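Local coordinates for protein glutaredoxin 2 (Salmonella enterica subsp. enterica serovar Typhimurium, PDB 3IR4) that binds glutathione and probably catalyses glutathione-dependent thiol-disulfide exchange, as a glutaredoxin with a glutathione S-transferase-like architecture, at residues E90-K95 with L154-K159. Sequence-based numbering, arbitrary orientation.
Sequences EEWLRK and LRLLDK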
loop_
_atom_site.group_PDB
_atom_site.type_symbol
_atom_site.label_atom_id
_atom_site.label_comp_id
_atom_site.label_asym_id
_atom_site.label_seq_id
_atom_site.Cartn_x
_atom_site.Cartn_y
_atom_site.Cartn_z
ATOM N N GLU A 90 8.970 13.059 1.036
ATOM C CA GLU A 90 7.766 13.341 1.795
ATOM C C GLU A 90 6.896 14.338 1.002
ATOM O O GLU A 90 5.695 14.175 0.911
ATOM C CB GLU A 90 8.120 13.870 3.180
ATOM C CG GLU A 90 6.939 14.206 4.064
ATOM C CD GLU A 90 7.376 14.823 5.387
ATOM O OE1 GLU A 90 8.078 15.864 5.352
ATOM O OE2 GLU A 90 7.010 14.282 6.447
ATOM N N GLU A 91 7.525 15.343 0.420
ATOM C CA GLU A 91 6.812 16.373 -0.333
ATOM C C GLU A 91 6.197 15.804 -1.611
ATOM O O GLU A 91 5.031 16.074 -1.925
ATOM C CB GLU A 91 7.779 17.507 -0.657
ATOM C CG GLU A 91 7.302 18.588 -1.617
ATOM C CD GLU A 91 8.420 19.628 -1.928
ATOM O OE1 GLU A 91 9.458 19.309 -2.582
ATOM O OE2 GLU A 91 8.250 20.793 -1.530
ATOM N N TRP A 92 6.950 14.960 -2.306
ATOM C CA TRP A 92 6.475 14.348 -3.536
ATOM C C TRP A 92 5.270 13.464 -3.227
ATOM O O TRP A 92 4.267 13.500 -3.938
ATOM C CB TRP A 92 7.612 13.541 -4.171
ATOM C CG TRP A 92 7.299 13.007 -5.532
ATOM C CD1 TRP A 92 7.530 13.618 -6.730
ATOM C CD2 TRP A 92 6.691 11.762 -5.834
ATOM N NE1 TRP A 92 7.096 12.830 -7.754
ATOM C CE2 TRP A 92 6.555 11.688 -7.228
ATOM C CE3 TRP A 92 6.232 10.704 -5.057
ATOM C CZ2 TRP A 92 6.013 10.577 -7.860
ATOM C CZ3 TRP A 92 5.670 9.610 -5.689
ATOM C CH2 TRP A 92 5.552 9.564 -7.073
ATOM N N LEU A 93 5.383 12.644 -2.182
ATOM C CA LEU A 93 4.311 11.773 -1.781
ATOM C C LEU A 93 3.074 12.549 -1.399
ATOM O O LEU A 93 1.966 12.143 -1.772
ATOM C CB LEU A 93 4.744 10.882 -0.619
ATOM C CG LEU A 93 5.676 9.744 -0.993
ATOM C CD1 LEU A 93 6.221 9.098 0.287
ATOM C CD2 LEU A 93 4.914 8.729 -1.877
ATOM N N ARG A 94 3.237 13.643 -0.667
ATOM C CA ARG A 94 2.094 14.450 -0.253
ATOM C C ARG A 94 1.348 14.939 -1.502
ATOM O O ARG A 94 0.126 14.808 -1.611
ATOM C CB ARG A 94 2.585 15.650 0.548
ATOM C CG ARG A 94 1.481 16.452 1.237
ATOM C CD ARG A 94 1.882 17.896 1.446
ATOM N NE ARG A 94 2.024 18.517 0.127
ATOM C CZ ARG A 94 1.011 18.871 -0.668
ATOM N NH1 ARG A 94 -0.254 18.712 -0.287
ATOM N NH2 ARG A 94 1.266 19.388 -1.862
ATOM N N LYS A 95 2.094 15.449 -2.474
ATOM C CA LYS A 95 1.518 15.965 -3.725
ATOM C C LYS A 95 0.787 14.860 -4.490
ATOM O O LYS A 95 -0.380 15.001 -4.839
ATOM C CB LYS A 95 2.623 16.593 -4.589
ATOM C CG LYS A 95 2.151 17.061 -5.956
ATOM C CD LYS A 95 3.198 17.846 -6.731
ATOM C CE LYS A 95 4.384 16.997 -7.088
ATOM N NZ LYS A 95 4.028 15.717 -7.756
ATOM N N LEU A 154 6.340 10.987 -11.924
ATOM C CA LEU A 154 7.274 9.881 -11.858
ATOM C C LEU A 154 8.629 10.254 -12.457
ATOM O O LEU A 154 9.646 9.720 -12.018
ATOM C CB LEU A 154 6.725 8.612 -12.513
ATOM C CG LEU A 154 5.570 7.921 -11.802
ATOM C CD1 LEU A 154 5.151 6.708 -12.605
ATOM C CD2 LEU A 154 5.917 7.485 -10.376
ATOM N N ARG A 155 8.669 11.145 -13.448
ATOM C CA ARG A 155 9.958 11.523 -14.023
ATOM C C ARG A 155 10.850 12.242 -12.984
ATOM O O ARG A 155 12.061 12.080 -13.005
ATOM C CB ARG A 155 9.806 12.339 -15.308
ATOM C CG ARG A 155 9.262 11.533 -16.485
ATOM C CD ARG A 155 9.457 12.207 -17.818
ATOM N NE ARG A 155 9.001 13.598 -17.807
ATOM C CZ ARG A 155 7.755 13.994 -18.060
ATOM N NH1 ARG A 155 7.456 15.289 -18.020
ATOM N NH2 ARG A 155 6.807 13.111 -18.352
ATOM N N LEU A 156 10.263 13.035 -12.094
ATOM C CA LEU A 156 11.054 13.672 -11.029
ATOM C C LEU A 156 11.473 12.594 -10.029
ATOM O O LEU A 156 12.615 12.539 -9.613
ATOM C CB LEU A 156 10.300 14.814 -10.356
ATOM C CG LEU A 156 11.027 15.455 -9.156
ATOM C CD1 LEU A 156 12.402 16.028 -9.511
ATOM C CD2 LEU A 156 10.155 16.541 -8.530
ATOM N N LEU A 157 10.529 11.752 -9.611
ATOM C CA LEU A 157 10.844 10.693 -8.667
ATOM C C LEU A 157 12.031 9.852 -9.133
ATOM O O LEU A 157 12.913 9.486 -8.360
ATOM C CB LEU A 157 9.647 9.765 -8.420
ATOM C CG LEU A 157 9.889 8.625 -7.424
ATOM C CD1 LEU A 157 10.111 9.128 -6.019
ATOM C CD2 LEU A 157 8.713 7.633 -7.467
ATOM N N ASP A 158 12.070 9.582 -10.417
ATOM C CA ASP A 158 13.148 8.814 -11.010
ATOM C C ASP A 158 14.531 9.347 -10.644
ATOM O O ASP A 158 15.470 8.589 -10.461
ATOM C CB ASP A 158 12.970 8.829 -12.533
ATOM C CG ASP A 158 13.894 7.871 -13.243
ATOM O OD1 ASP A 158 13.685 6.652 -13.088
ATOM O OD2 ASP A 158 14.783 8.346 -14.006
ATOM N N LYS A 159 14.654 10.662 -10.627
ATOM C CA LYS A 159 15.934 11.307 -10.324
ATOM C C LYS A 159 16.296 11.277 -8.841
ATOM O O LYS A 159 17.446 11.507 -8.476
ATOM C CB LYS A 159 15.891 12.731 -10.853
ATOM C CG LYS A 159 15.666 12.778 -12.380
ATOM C CD LYS A 159 15.582 14.174 -12.909
ATOM C CE LYS A 159 15.327 14.203 -14.424
ATOM N NZ LYS A 159 14.031 13.551 -14.830
#
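Trp-92 meets Leu-157 where helices 87-97 and 143-160 run nearly antiparallel, their segment axes 11.3 Å apart at an angle of 162°. Large side chains bridge that separation, chiefly the indole of Trp-92 and the leucines that meet it. With its CG anti to the backbone N (chi1 -173°), the ring reaches across to the second helix and turns one face to Leu-157. The leucine lies at about a right angle to the tryptophan side chain: its CB approaches CE2 and CZ2 of Trp-92, and Leu-157 CD2 comes within 3.7 Å of Trp-92 CH2. Leu-157 CD2 makes a CH-pi contact, 4.1 Å from the centroid of the six-membered ring of Trp-92 and 26° from the ring normal. A branched aliphatic chain suits the place, for it lays both a methylene and a methyl on the broad indole.

Two other leucines approach the rim of the ring. CD2 of Leu-154 touches Trp-92 CH2 at 3.9 Å; although the CB of this leucine points away from the first helix, the end of its side chain turns back and brings the methyl to the indole edge. Leu-156 CD2, on a more exposed side of the interface, lies 4.3 Å from Trp-92 CD1. Leu-181 of helix 173-185 also packs against Trp-92, so the indole joins three helices of the all-helical C-terminal domain.

The polar N-H of Trp-92 hydrogen-bonds to the backbone O of Asp-153, the residue just before Leu-154, whose carboxylate forms a salt bridge with Lys-95. The chemistry therefore combines dispersion and CH-pi attraction between leucines and indole with a hydrogen bond from NE1 that helps fix the rotation of the buried ring.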